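PDB 2E7V: transmembrane protease from Mus musculus, which is probably a membrane-anchored serine-type peptidase, represented here by its SEA domain, which lies outside the membrane in proteases of this kind. Local coordinates for residues H8-V16 and N104-E112; E44-E53 and M88-L99. One frame throughout, in Å; residues are numbered along the deposited sequence.

Contact 1 of 2, residues H8-V16 and N104-E112; sequences HSSFQILNV and NLEIAPSNE
Gln12 and Ile13 pair in parallel with Glu106 and Ile107, and three backbone hydrogen bonds alternate between the strands: Gln12 N to Leu105 O (3.0 Å), Ile107 N to Gln12 O (3.0 Å), and a more bent one from Leu14 N to Ile107 O (3.1 Å, 145° at the hydrogen). Beyond the pairing, a water continues the link between the two chain segments, donating to Leu14 O and accepting from Ser110 N. On the face that carries Ile13 and Ile107, the isoleucines lie side by side and point the same way. Ile107 holds CG1 beside its backbone N (chi1 -60°) and runs on extended, which carries CD1 over one face of the Phe11 ring, 3.8 Å from the centroid, in a CH-pi contact displaced toward the rim. Leu105 CD2 reaches Phe11 CE1 at 4.0 Å, while Ile13 CG2 meets Pro109 CG at 3.8 Å, the two side chains crossing at about a right angle. Helix 28-46 covers this face, with Met40 and Ile41 on Ile107. On the reverse face Leu14 CD1 lies against the Glu106 carboxylate, 3.6 Å from OE2, and that carboxylate is hydrogen-bonded to Ser101 N and Ser102 OG. The short strand 106-107 thus closes one edge of a mixed four-stranded sheet backed by helices, the alpha/beta sandwich of the SEA fold.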
ATOM      1  N   HIS A   8       2.156  -7.926  -6.444  1.00 14.27           N
ATOM      2  CA  HIS A   8       2.387  -7.788  -5.018  1.00 13.56           C
ATOM      3  C   HIS A   8       3.646  -6.984  -4.785  1.00 14.03           C
ATOM      4  O   HIS A   8       4.554  -6.981  -5.619  1.00 13.79           O
ATOM      5  CB  HIS A   8       2.504  -9.163  -4.336  1.00 17.24           C
ATOM      6  CG  HIS A   8       3.727  -9.941  -4.712  1.00 17.48           C
ATOM      7  ND1 HIS A   8       3.803 -10.711  -5.852  1.00 16.30           N
ATOM      8  CD2 HIS A   8       4.926 -10.070  -4.091  1.00 17.64           C
ATOM      9  CE1 HIS A   8       4.994 -11.280  -5.919  1.00 20.32           C
ATOM     10  NE2 HIS A   8       5.695 -10.907  -4.862  1.00 20.00           N
ATOM     11  N   SER A   9       3.686  -6.286  -3.654  1.00 13.93           N
ATOM     12  CA  SER A   9       4.834  -5.483  -3.287  1.00 17.33           C
ATOM     13  C   SER A   9       4.895  -5.382  -1.774  1.00 15.92           C
ATOM     14  O   SER A   9       3.906  -5.651  -1.077  1.00 15.76           O
ATOM     15  CB  SER A   9       4.708  -4.074  -3.876  1.00 19.55           C
ATOM     16  OG  SER A   9       4.276  -4.135  -5.224  1.00 21.94           O
ATOM     17  N   SER A  10       6.067  -5.013  -1.270  1.00 12.87           N
ATOM     18  CA  SER A  10       6.257  -4.814   0.159  1.00 12.95           C
ATOM     19  C   SER A  10       6.373  -3.305   0.318  1.00 12.84           C
ATOM     20  O   SER A  10       7.300  -2.678  -0.208  1.00 12.98           O
ATOM     21  CB  SER A  10       7.534  -5.497   0.639  1.00 17.84           C
ATOM     22  OG  SER A  10       7.410  -6.906   0.552  1.00 18.45           O
ATOM     23  N   PHE A  11       5.406  -2.723   1.013  1.00  7.97           N
ATOM     24  CA  PHE A  11       5.367  -1.286   1.221  1.00  9.86           C
ATOM     25  C   PHE A  11       5.831  -0.896   2.605  1.00 10.15           C
ATOM     26  O   PHE A  11       5.380  -1.463   3.608  1.00  8.90           O
ATOM     27  CB  PHE A  11       3.942  -0.758   1.091  1.00 10.30           C
ATOM     28  CG  PHE A  11       3.368  -0.853  -0.284  1.00  8.95           C
ATOM     29  CD1 PHE A  11       3.556   0.184  -1.203  1.00 12.90           C
ATOM     30  CD2 PHE A  11       2.586  -1.944  -0.648  1.00  9.91           C
ATOM     31  CE1 PHE A  11       2.957   0.128  -2.472  1.00 12.98           C
ATOM     32  CE2 PHE A  11       1.994  -2.007  -1.899  1.00 13.48           C
ATOM     33  CZ  PHE A  11       2.178  -0.962  -2.817  1.00 12.40           C
ATOM     34  N   GLN A  12       6.706   0.092   2.669  1.00 12.08           N
ATOM     35  CA  GLN A  12       7.145   0.586   3.965  1.00 16.07           C
ATOM     36  C   GLN A  12       5.925   1.331   4.529  1.00 14.44           C
ATOM     37  O   GLN A  12       5.363   2.199   3.863  1.00 15.87           O
ATOM     38  CB  GLN A  12       8.319   1.556   3.797  1.00 15.05           C
ATOM     39  CG  GLN A  12       9.652   0.890   3.470  1.00 25.40           C
ATOM     40  CD  GLN A  12      10.141   1.198   2.068  1.00 31.31           C
ATOM     41  OE1 GLN A  12       9.879   0.450   1.119  1.00 36.70           O
ATOM     42  NE2 GLN A  12      10.851   2.313   1.924  1.00 34.63           N
ATOM     43  N   ILE A  13       5.504   0.994   5.744  1.00 12.76           N
ATOM     44  CA  ILE A  13       4.348   1.656   6.339  1.00 12.46           C
ATOM     45  C   ILE A  13       4.876   2.750   7.256  1.00 16.95           C
ATOM     46  O   ILE A  13       5.235   2.505   8.406  1.00 17.58           O
ATOM     47  CB  ILE A  13       3.466   0.644   7.122  1.00 14.85           C
ATOM     48  CG1 ILE A  13       3.047  -0.506   6.188  1.00 13.24           C
ATOM     49  CG2 ILE A  13       2.220   1.339   7.672  1.00 10.84           C
ATOM     50  CD1 ILE A  13       2.368  -0.048   4.871  1.00 18.98           C
ATOM     51  N   LEU A  14       4.929   3.964   6.718  1.00 16.53           N
ATOM     52  CA  LEU A  14       5.466   5.112   7.429  1.00 15.48           C
ATOM     53  C   LEU A  14       4.717   5.554   8.682  1.00 12.17           C
ATOM     54  O   LEU A  14       3.497   5.443   8.773  1.00 13.30           O
ATOM     55  CB  LEU A  14       5.576   6.305   6.463  1.00 15.80           C
ATOM     56  CG  LEU A  14       6.203   6.069   5.083  1.00 16.12           C
ATOM     57  CD1 LEU A  14       6.237   7.382   4.300  1.00 20.00           C
ATOM     58  CD2 LEU A  14       7.619   5.520   5.238  1.00 19.23           C
ATOM     59  N   ASN A  15       5.481   6.040   9.654  1.00 16.30           N
ATOM     60  CA  ASN A  15       4.949   6.581  10.899  1.00 18.92           C
ATOM     61  C   ASN A  15       4.177   5.626  11.815  1.00 21.30           C
ATOM     62  O   ASN A  15       3.305   6.056  12.574  1.00 20.74           O
ATOM     63  CB  ASN A  15       4.097   7.806  10.548  1.00 17.13           C
ATOM     64  CG  ASN A  15       4.821   8.755   9.594  1.00 19.04           C
ATOM     65  OD1 ASN A  15       4.207   9.415   8.745  1.00 19.07           O
ATOM     66  ND2 ASN A  15       6.139   8.828   9.738  1.00 12.81           N
ATOM     67  N   VAL A  16       4.488   4.334  11.742  1.00 18.93           N
ATOM     68  CA  VAL A  16       3.831   3.353  12.604  1.00 19.65           C
ATOM     69  C   VAL A  16       4.892   2.458  13.238  1.00 19.45           C
ATOM     70  O   VAL A  16       5.682   1.816  12.542  1.00 16.55           O
ATOM     71  CB  VAL A  16       2.844   2.450  11.829  1.00 17.93           C
ATOM     72  CG1 VAL A  16       2.158   1.496  12.794  1.00 19.83           C
ATOM     73  CG2 VAL A  16       1.826   3.286  11.097  1.00 16.35           C
ATOM     74  N   ASN A 104      10.478   5.526  -2.621  1.00 13.97           N
ATOM     75  CA  ASN A 104      10.328   4.168  -2.099  1.00 15.53           C
ATOM     76  C   ASN A 104       8.894   3.680  -2.234  1.00 15.79           C
ATOM     77  O   ASN A 104       7.955   4.479  -2.283  1.00 12.86           O
ATOM     78  CB  ASN A 104      10.646   4.113  -0.601  1.00 17.61           C
ATOM     79  CG  ASN A 104      12.112   4.110  -0.313  1.00 19.41           C
ATOM     80  OD1 ASN A 104      12.719   5.161  -0.077  1.00 21.08           O
ATOM     81  ND2 ASN A 104      12.703   2.923  -0.321  1.00 15.74           N
ATOM     82  N   LEU A 105       8.732   2.363  -2.266  1.00 13.41           N
ATOM     83  CA  LEU A 105       7.401   1.789  -2.310  1.00 13.44           C
ATOM     84  C   LEU A 105       6.962   1.972  -0.860  1.00 13.13           C
ATOM     85  O   LEU A 105       7.399   1.242   0.037  1.00  9.30           O
ATOM     86  CB  LEU A 105       7.458   0.305  -2.673  1.00 14.94           C
ATOM     87  CG  LEU A 105       7.593   0.038  -4.172  1.00 18.85           C
ATOM     88  CD1 LEU A 105       8.212  -1.328  -4.416  1.00 19.34           C
ATOM     89  CD2 LEU A 105       6.216   0.135  -4.808  1.00 15.21           C
ATOM     90  N   GLU A 106       6.116   2.971  -0.640  1.00 13.55           N
ATOM     91  CA  GLU A 106       5.640   3.292   0.696  1.00 14.97           C
ATOM     92  C   GLU A 106       4.187   3.737   0.720  1.00 14.08           C
ATOM     93  O   GLU A 106       3.594   4.061  -0.308  1.00 11.69           O
ATOM     94  CB  GLU A 106       6.510   4.401   1.298  1.00 14.22           C
ATOM     95  CG  GLU A 106       6.513   5.691   0.460  1.00 13.96           C
ATOM     96  CD  GLU A 106       7.522   6.730   0.946  1.00 16.08           C
ATOM     97  OE1 GLU A 106       8.623   6.337   1.363  1.00 16.93           O
ATOM     98  OE2 GLU A 106       7.223   7.950   0.886  1.00 20.66           O
ATOM     99  N   ILE A 107       3.629   3.740   1.925  1.00 15.38           N
ATOM    100  CA  ILE A 107       2.257   4.143   2.178  1.00 15.12           C
ATOM    101  C   ILE A 107       2.254   4.765   3.571  1.00 16.15           C
ATOM    102  O   ILE A 107       2.764   4.154   4.517  1.00 15.56           O
ATOM    103  CB  ILE A 107       1.304   2.926   2.200  1.00 17.11           C
ATOM    104  CG1 ILE A 107       1.353   2.193   0.855  1.00 16.41           C
ATOM    105  CG2 ILE A 107      -0.128   3.386   2.524  1.00 15.82           C
ATOM    106  CD1 ILE A 107       0.406   1.014   0.763  1.00 14.14           C
ATOM    107  N   ALA A 108       1.697   5.967   3.701  1.00 14.06           N
ATOM    108  CA  ALA A 108       1.628   6.629   5.006  1.00 12.87           C
ATOM    109  C   ALA A 108       0.180   6.734   5.496  1.00 12.86           C
ATOM    110  O   ALA A 108      -0.582   7.568   5.017  1.00 12.26           O
ATOM    111  CB  ALA A 108       2.257   8.025   4.929  1.00 14.50           C
ATOM    112  N   PRO A 109      -0.223   5.872   6.450  1.00 13.05           N
ATOM    113  CA  PRO A 109      -1.594   5.922   6.969  1.00 13.44           C
ATOM    114  C   PRO A 109      -1.849   7.338   7.468  1.00 13.22           C
ATOM    115  O   PRO A 109      -2.949   7.861   7.335  1.00 12.81           O
ATOM    116  CB  PRO A 109      -1.576   4.890   8.101  1.00 12.87           C
ATOM    117  CG  PRO A 109      -0.593   3.887   7.617  1.00 12.19           C
ATOM    118  CD  PRO A 109       0.527   4.754   7.050  1.00 12.85           C
ATOM    119  N   SER A 110      -0.812   7.937   8.055  1.00 13.54           N
ATOM    120  CA  SER A 110      -0.860   9.322   8.518  1.00 12.08           C
ATOM    121  C   SER A 110       0.456  10.015   8.150  1.00 13.81           C
ATOM    122  O   SER A 110       1.540   9.442   8.305  1.00 15.89           O
ATOM    123  CB  SER A 110      -1.067   9.406  10.024  1.00 14.62           C
ATOM    124  OG  SER A 110      -1.380  10.743  10.387  1.00 16.15           O
ATOM    125  N   ASN A 111       0.359  11.248   7.662  1.00 12.96           N
ATOM    126  CA  ASN A 111       1.528  12.019   7.259  1.00 13.37           C
ATOM    127  C   ASN A 111       1.989  12.958   8.377  1.00 13.06           C
ATOM    128  O   ASN A 111       1.219  13.796   8.851  1.00 12.57           O
ATOM    129  CB  ASN A 111       1.201  12.854   6.024  1.00 13.84           C
ATOM    130  CG  ASN A 111       0.704  12.014   4.861  1.00 16.41           C
ATOM    131  OD1 ASN A 111      -0.491  11.740   4.723  1.00 16.29           O
ATOM    132  ND2 ASN A 111       1.626  11.592   4.024  1.00 16.83           N
ATOM    133  N   GLU A 112       3.241  12.829   8.789  1.00 10.51           N
ATOM    134  CA  GLU A 112       3.750  13.687   9.851  1.00 13.75           C
ATOM    135  C   GLU A 112       4.174  15.040   9.312  1.00 15.60           C
ATOM    136  O   GLU A 112       4.882  15.124   8.304  1.00 15.73           O
ATOM    137  CB  GLU A 112       4.945  13.049  10.575  1.00 16.63           C
ATOM    138  CG  GLU A 112       5.503  13.953  11.678  1.00 23.21           C
ATOM    139  CD  GLU A 112       6.577  13.306  12.536  1.00 28.83           C
ATOM    140  OE1 GLU A 112       7.455  12.617  11.982  1.00 33.25           O
ATOM    141  OE2 GLU A 112       6.555  13.512  13.772  1.00 33.56           O
TER
HETATM  142  O   HOH W   1       0.959   6.384   9.844  1.00 24.61           O

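Contact 2 of 2, residues E44-E53 and M88-L99; sequences EFRGSSLKSE and MKTRIQSVLRRL
Arg91 reaches from helix 85-96 to the chain beyond helix 28-46; its inner atoms lie along Leu50 and its tip meets polar groups. CB lies 4.0 Å from Leu50 CD1; the chain then runs out extended and bends at chi3 (62°), laying the guanidinium over the leucine. Leu50 CD2 sits above the centre of that flat group, 3.4 Å from Arg91 CZ, and NE borders the same methyl. At the edge, NH2 gives a nearly straight hydrogen bond to Glu53 OE1 (3.0 Å, 164°), a salt bridge approached from above the carboxylate plane, and a weak one to Ser49 O; NH1 adds a weak bond to OE1. An alanine here would remove the guanidinium and is likely to leave Glu53 without its charged mate and to take away the flat group stacked on Leu50 CD2. At the other end Arg98 NH1 and NH2 both grip Gly47 O, while NH2 also bridges to Glu44 OE1 at 2.7 Å, the carboxylate and guanidinium planes standing almost perpendicular. Between these polar ends Val95 projects its CG1 over a face of the Phe45 ring, 4.0 Å from the centroid, and its CG2 against Ser48 CB at 3.6 Å. Phe45 also stacks on Phe54 and meets Phe77 edge-to-face, while Ile92 rests on Tyr7 and Phe77, so the end of helix 28-46 and helix 85-96 pack together upon strands 4-14, 54-65 and 68-78.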
ATOM      1  N   GLU A  44      -6.860   4.988  -4.394  1.00 14.25           N
ATOM      2  CA  GLU A  44      -5.947   5.471  -5.429  1.00 15.75           C
ATOM      3  C   GLU A  44      -6.270   4.884  -6.801  1.00 14.48           C
ATOM      4  O   GLU A  44      -6.339   5.609  -7.796  1.00 13.99           O
ATOM      5  CB  GLU A  44      -4.493   5.141  -5.079  1.00 17.89           C
ATOM      6  CG  GLU A  44      -3.934   5.916  -3.902  1.00 21.83           C
ATOM      7  CD  GLU A  44      -4.121   7.413  -4.042  1.00 25.86           C
ATOM      8  OE1 GLU A  44      -3.947   7.937  -5.165  1.00 28.38           O
ATOM      9  OE2 GLU A  44      -4.433   8.067  -3.022  1.00 27.93           O
ATOM     10  N   PHE A  45      -6.468   3.574  -6.871  1.00 12.38           N
ATOM     11  CA  PHE A  45      -6.762   2.974  -8.164  1.00 12.20           C
ATOM     12  C   PHE A  45      -8.133   3.374  -8.676  1.00 13.47           C
ATOM     13  O   PHE A  45      -8.323   3.518  -9.885  1.00 13.78           O
ATOM     14  CB  PHE A  45      -6.633   1.456  -8.106  1.00 12.88           C
ATOM     15  CG  PHE A  45      -5.212   0.983  -8.001  1.00 14.45           C
ATOM     16  CD1 PHE A  45      -4.678   0.593  -6.778  1.00 12.78           C
ATOM     17  CD2 PHE A  45      -4.399   0.944  -9.129  1.00 16.33           C
ATOM     18  CE1 PHE A  45      -3.358   0.171  -6.679  1.00 17.21           C
ATOM     19  CE2 PHE A  45      -3.075   0.522  -9.043  1.00 17.59           C
ATOM     20  CZ  PHE A  45      -2.553   0.133  -7.812  1.00 15.99           C
ATOM     21  N   ARG A  46      -9.082   3.551  -7.762  1.00 11.89           N
ATOM     22  CA  ARG A  46     -10.430   3.962  -8.144  1.00 15.08           C
ATOM     23  C   ARG A  46     -10.343   5.333  -8.804  1.00 14.40           C
ATOM     24  O   ARG A  46     -11.154   5.674  -9.666  1.00 19.54           O
ATOM     25  CB  ARG A  46     -11.346   4.034  -6.911  1.00 14.36           C
ATOM     26  CG  ARG A  46     -11.796   2.680  -6.370  1.00 20.34           C
ATOM     27  CD  ARG A  46     -12.539   1.867  -7.421  1.00 25.28           C
ATOM     28  NE  ARG A  46     -12.827   0.512  -6.956  1.00 31.63           N
ATOM     29  CZ  ARG A  46     -12.898  -0.553  -7.751  1.00 35.07           C
ATOM     30  NH1 ARG A  46     -12.700  -0.421  -9.059  1.00 35.37           N
ATOM     31  NH2 ARG A  46     -13.157  -1.752  -7.241  1.00 34.70           N
ATOM     32  N   GLY A  47      -9.352   6.116  -8.390  1.00 16.72           N
ATOM     33  CA  GLY A  47      -9.157   7.438  -8.963  1.00 16.38           C
ATOM     34  C   GLY A  47      -7.976   7.467  -9.917  1.00 17.52           C
ATOM     35  O   GLY A  47      -7.191   8.412  -9.903  1.00 20.95           O
ATOM     36  N   SER A  48      -7.846   6.440 -10.754  1.00 17.63           N
ATOM     37  CA  SER A  48      -6.736   6.364 -11.703  1.00 13.93           C
ATOM     38  C   SER A  48      -7.190   5.831 -13.068  1.00 15.37           C
ATOM     39  O   SER A  48      -8.365   5.530 -13.261  1.00 14.06           O
ATOM     40  CB  SER A  48      -5.644   5.442 -11.147  1.00 13.51           C
ATOM     41  OG  SER A  48      -6.034   4.087 -11.282  1.00 10.25           O
ATOM     42  N   SER A  49      -6.245   5.699 -14.000  1.00 14.17           N
ATOM     43  CA  SER A  49      -6.538   5.197 -15.348  1.00 15.61           C
ATOM     44  C   SER A  49      -6.780   3.698 -15.329  1.00 14.68           C
ATOM     45  O   SER A  49      -7.125   3.091 -16.352  1.00 14.62           O
ATOM     46  CB  SER A  49      -5.375   5.513 -16.286  1.00 15.14           C
ATOM     47  OG  SER A  49      -5.095   6.900 -16.256  1.00 25.37           O
ATOM     48  N   LEU A  50      -6.595   3.110 -14.151  1.00 13.48           N
ATOM     49  CA  LEU A  50      -6.789   1.677 -13.939  1.00 12.62           C
ATOM     50  C   LEU A  50      -8.075   1.400 -13.173  1.00 13.64           C
ATOM     51  O   LEU A  50      -8.272   0.299 -12.668  1.00 15.73           O
ATOM     52  CB  LEU A  50      -5.605   1.109 -13.147  1.00 13.94           C
ATOM     53  CG  LEU A  50      -4.354   0.681 -13.917  1.00 13.78           C
ATOM     54  CD1 LEU A  50      -3.192   0.511 -12.962  1.00 11.78           C
ATOM     55  CD2 LEU A  50      -4.635  -0.628 -14.650  1.00 13.93           C
ATOM     56  N   LYS A  51      -8.951   2.394 -13.087  1.00 14.45           N
ATOM     57  CA  LYS A  51     -10.201   2.240 -12.345  1.00 15.99           C
ATOM     58  C   LYS A  51     -11.087   1.088 -12.813  1.00 18.27           C
ATOM     59  O   LYS A  51     -11.750   0.454 -11.994  1.00 17.07           O
ATOM     60  CB  LYS A  51     -11.005   3.547 -12.376  1.00 12.53           C
ATOM     61  CG  LYS A  51     -11.460   3.976 -13.755  1.00 15.69           C
ATOM     62  CD  LYS A  51     -12.397   5.181 -13.686  1.00 19.49           C
ATOM     63  CE  LYS A  51     -11.732   6.474 -14.150  1.00 25.69           C
ATOM     64  NZ  LYS A  51     -10.706   6.959 -13.203  1.00 26.89           N
ATOM     65  N   SER A  52     -11.094   0.813 -14.117  1.00 16.55           N
ATOM     66  CA  SER A  52     -11.924  -0.263 -14.658  1.00 18.92           C
ATOM     67  C   SER A  52     -11.262  -1.634 -14.566  1.00 16.35           C
ATOM     68  O   SER A  52     -11.935  -2.651 -14.661  1.00 17.81           O
ATOM     69  CB  SER A  52     -12.274   0.016 -16.121  1.00 20.92           C
ATOM     70  OG  SER A  52     -11.127  -0.107 -16.949  1.00 26.92           O
ATOM     71  N   GLU A  53      -9.947  -1.661 -14.381  1.00 16.92           N
ATOM     72  CA  GLU A  53      -9.220  -2.927 -14.297  1.00 15.21           C
ATOM     73  C   GLU A  53      -8.951  -3.419 -12.874  1.00 13.50           C
ATOM     74  O   GLU A  53      -8.874  -4.620 -12.647  1.00 15.69           O
ATOM     75  CB  GLU A  53      -7.877  -2.827 -15.036  1.00 15.95           C
ATOM     76  CG  GLU A  53      -7.959  -2.546 -16.542  1.00 23.48           C
ATOM     77  CD  GLU A  53      -7.926  -1.066 -16.871  1.00 28.49           C
ATOM     78  OE1 GLU A  53      -7.873  -0.728 -18.067  1.00 30.20           O
ATOM     79  OE2 GLU A  53      -7.952  -0.236 -15.939  1.00 31.76           O
ATOM     80  N   MET A  88       0.919  -3.934 -17.788  1.00 17.04           N
ATOM     81  CA  MET A  88       0.071  -3.665 -16.630  1.00 16.07           C
ATOM     82  C   MET A  88       0.918  -3.097 -15.495  1.00 12.79           C
ATOM     83  O   MET A  88       0.494  -2.195 -14.772  1.00 12.22           O
ATOM     84  CB  MET A  88      -0.613  -4.953 -16.177  1.00 20.22           C
ATOM     85  CG  MET A  88      -1.572  -4.786 -15.012  1.00 27.17           C
ATOM     86  SD  MET A  88      -2.904  -3.633 -15.355  1.00 28.76           S
ATOM     87  CE  MET A  88      -3.437  -4.180 -16.991  1.00 19.67           C
ATOM     88  N   LYS A  89       2.129  -3.627 -15.354  1.00 13.47           N
ATOM     89  CA  LYS A  89       3.036  -3.185 -14.308  1.00 13.80           C
ATOM     90  C   LYS A  89       3.387  -1.705 -14.396  1.00 10.68           C
ATOM     91  O   LYS A  89       3.338  -1.005 -13.395  1.00 12.23           O
ATOM     92  CB  LYS A  89       4.304  -4.035 -14.340  1.00 13.55           C
ATOM     93  CG  LYS A  89       5.335  -3.703 -13.285  1.00 17.73           C
ATOM     94  CD  LYS A  89       6.329  -4.859 -13.248  1.00 22.64           C
ATOM     95  CE  LYS A  89       7.546  -4.576 -12.412  1.00 25.43           C
ATOM     96  NZ  LYS A  89       8.477  -5.744 -12.510  1.00 26.67           N
ATOM     97  N   THR A  90       3.741  -1.229 -15.587  1.00  8.89           N
ATOM     98  CA  THR A  90       4.104   0.176 -15.780  1.00 12.41           C
ATOM     99  C   THR A  90       2.942   1.110 -15.456  1.00 11.80           C
ATOM    100  O   THR A  90       3.154   2.214 -14.960  1.00 13.83           O
ATOM    101  CB  THR A  90       4.583   0.443 -17.237  1.00 11.93           C
ATOM    102  OG1 THR A  90       3.581   0.005 -18.165  1.00 13.82           O
ATOM    103  CG2 THR A  90       5.876  -0.316 -17.509  1.00 17.29           C
ATOM    104  N   ARG A  91       1.720   0.668 -15.738  1.00 10.43           N
ATOM    105  CA  ARG A  91       0.542   1.476 -15.437  1.00  9.56           C
ATOM    106  C   ARG A  91       0.355   1.516 -13.925  1.00  9.57           C
ATOM    107  O   ARG A  91       0.007   2.548 -13.345  1.00  8.63           O
ATOM    108  CB  ARG A  91      -0.716   0.870 -16.084  1.00 13.42           C
ATOM    109  CG  ARG A  91      -0.659   0.701 -17.604  1.00 13.34           C
ATOM    110  CD  ARG A  91      -1.897  -0.063 -18.109  1.00 17.24           C
ATOM    111  NE  ARG A  91      -3.140   0.661 -17.830  1.00 16.48           N
ATOM    112  CZ  ARG A  91      -4.361   0.152 -17.988  1.00 19.29           C
ATOM    113  NH1 ARG A  91      -4.519  -1.094 -18.419  1.00 16.30           N
ATOM    114  NH2 ARG A  91      -5.427   0.892 -17.718  1.00 20.95           N
ATOM    115  N   ILE A  92       0.592   0.377 -13.287  1.00  9.38           N
ATOM    116  CA  ILE A  92       0.436   0.278 -11.840  1.00 10.21           C
ATOM    117  C   ILE A  92       1.449   1.163 -11.138  1.00 11.12           C
ATOM    118  O   ILE A  92       1.114   1.884 -10.193  1.00 12.00           O
ATOM    119  CB  ILE A  92       0.595  -1.192 -11.358  1.00  9.25           C
ATOM    120  CG1 ILE A  92      -0.582  -2.029 -11.863  1.00 11.19           C
ATOM    121  CG2 ILE A  92       0.669  -1.237  -9.822  1.00  5.90           C
ATOM    122  CD1 ILE A  92      -0.465  -3.533 -11.580  1.00 15.86           C
ATOM    123  N   GLN A  93       2.689   1.128 -11.612  1.00  9.63           N
ATOM    124  CA  GLN A  93       3.747   1.937 -11.019  1.00 11.83           C
ATOM    125  C   GLN A  93       3.425   3.432 -11.024  1.00 10.36           C
ATOM    126  O   GLN A  93       3.779   4.164 -10.085  1.00  8.30           O
ATOM    127  CB  GLN A  93       5.058   1.677 -11.754  1.00 12.94           C
ATOM    128  CG  GLN A  93       5.664   0.311 -11.460  1.00 11.54           C
ATOM    129  CD  GLN A  93       6.833  -0.009 -12.377  1.00 15.70           C
ATOM    130  OE1 GLN A  93       6.752   0.192 -13.590  1.00 15.59           O
ATOM    131  NE2 GLN A  93       7.917  -0.526 -11.805  1.00 14.33           N
ATOM    132  N   SER A  94       2.734   3.887 -12.062  1.00  9.29           N
ATOM    133  CA  SER A  94       2.394   5.299 -12.141  1.00 10.62           C
ATOM    134  C   SER A  94       1.363   5.684 -11.092  1.00 11.99           C
ATOM    135  O   SER A  94       1.272   6.851 -10.710  1.00 15.01           O
ATOM    136  CB  SER A  94       1.913   5.659 -13.552  1.00 15.33           C
ATOM    137  OG  SER A  94       3.020   5.751 -14.443  1.00 17.22           O
ATOM    138  N   VAL A  95       0.597   4.708 -10.607  1.00 11.78           N
ATOM    139  CA  VAL A  95      -0.385   4.988  -9.566  1.00 12.40           C
ATOM    140  C   VAL A  95       0.289   4.926  -8.199  1.00 12.57           C
ATOM    141  O   VAL A  95       0.099   5.814  -7.360  1.00 10.22           O
ATOM    142  CB  VAL A  95      -1.569   3.989  -9.610  1.00 13.22           C
ATOM    143  CG1 VAL A  95      -2.559   4.302  -8.496  1.00 15.01           C
ATOM    144  CG2 VAL A  95      -2.269   4.076 -10.964  1.00 13.57           C
ATOM    145  N   LEU A  96       1.100   3.893  -7.980  1.00  9.81           N
ATOM    146  CA  LEU A  96       1.783   3.733  -6.695  1.00 14.70           C
ATOM    147  C   LEU A  96       2.697   4.919  -6.385  1.00 15.34           C
ATOM    148  O   LEU A  96       2.887   5.295  -5.227  1.00 12.47           O
ATOM    149  CB  LEU A  96       2.585   2.421  -6.674  1.00 13.64           C
ATOM    150  CG  LEU A  96       1.759   1.144  -6.874  1.00  8.66           C
ATOM    151  CD1 LEU A  96       2.673  -0.055  -6.772  1.00  9.57           C
ATOM    152  CD2 LEU A  96       0.634   1.037  -5.846  1.00 11.90           C
ATOM    153  N   ARG A  97       3.241   5.517  -7.437  1.00 13.37           N
ATOM    154  CA  ARG A  97       4.117   6.661  -7.295  1.00 18.15           C
ATOM    155  C   ARG A  97       3.396   7.797  -6.569  1.00 18.07           C
ATOM    156  O   ARG A  97       4.031   8.624  -5.918  1.00 16.86           O
ATOM    157  CB  ARG A  97       4.580   7.126  -8.680  1.00 21.94           C
ATOM    158  CG  ARG A  97       5.572   8.269  -8.674  1.00 30.57           C
ATOM    159  CD  ARG A  97       6.535   8.189  -9.868  1.00 41.81           C
ATOM    160  NE  ARG A  97       5.880   8.221 -11.182  1.00 48.07           N
ATOM    161  CZ  ARG A  97       5.257   7.189 -11.749  1.00 50.45           C
ATOM    162  NH1 ARG A  97       5.192   6.019 -11.125  1.00 54.44           N
ATOM    163  NH2 ARG A  97       4.707   7.319 -12.950  1.00 48.97           N
ATOM    164  N   ARG A  98       2.069   7.835  -6.675  1.00 16.54           N
ATOM    165  CA  ARG A  98       1.298   8.885  -6.011  1.00 17.60           C
ATOM    166  C   ARG A  98       1.309   8.707  -4.487  1.00 18.83           C
ATOM    167  O   ARG A  98       1.112   9.669  -3.733  1.00 19.84           O
ATOM    168  CB  ARG A  98      -0.147   8.887  -6.527  1.00 18.10           C
ATOM    169  CG  ARG A  98      -0.248   8.863  -8.039  1.00 21.98           C
ATOM    170  CD  ARG A  98      -1.628   9.254  -8.568  1.00 27.92           C
ATOM    171  NE  ARG A  98      -2.728   8.563  -7.904  1.00 29.32           N
ATOM    172  CZ  ARG A  98      -3.960   8.478  -8.398  1.00 27.93           C
ATOM    173  NH1 ARG A  98      -4.248   9.034  -9.567  1.00 27.86           N
ATOM    174  NH2 ARG A  98      -4.913   7.859  -7.713  1.00 24.96           N
ATOM    175  N   LEU A  99       1.545   7.479  -4.039  1.00 13.81           N
ATOM    176  CA  LEU A  99       1.579   7.170  -2.609  1.00 16.56           C
ATOM    177  C   LEU A  99       2.950   7.427  -1.993  1.00 17.98           C
ATOM    178  O   LEU A  99       3.077   7.512  -0.771  1.00 19.84           O
ATOM    179  CB  LEU A  99       1.210   5.700  -2.375  1.00 13.62           C
ATOM    180  CG  LEU A  99      -0.269   5.367  -2.537  1.00 17.83           C
ATOM    181  CD1 LEU A  99      -0.468   3.857  -2.656  1.00 14.87           C
ATOM    182  CD2 LEU A  99      -1.031   5.947  -1.331  1.00 16.93           C
TER

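In the fold
The centres of contacts 1 and 2 lie about 16 Å apart, yet they touch: Leu96 packs on Phe11 and Leu105, and Leu99 on Ile107. In chain order, strand 4-14 comes first, then helix 28-46 and the turn after it, helix 85-96, and lastly strand 106-107, so both segments of contact 2 fall between the two of contact 1. Contact 1 sets the first strand beside the last and completes the sheet edge, while contact 2 ties together, over the sheet, the two helices that lie between them in the chain. The pair illustrates how a small alpha/beta domain joins its edge strand and its helices through one shared core.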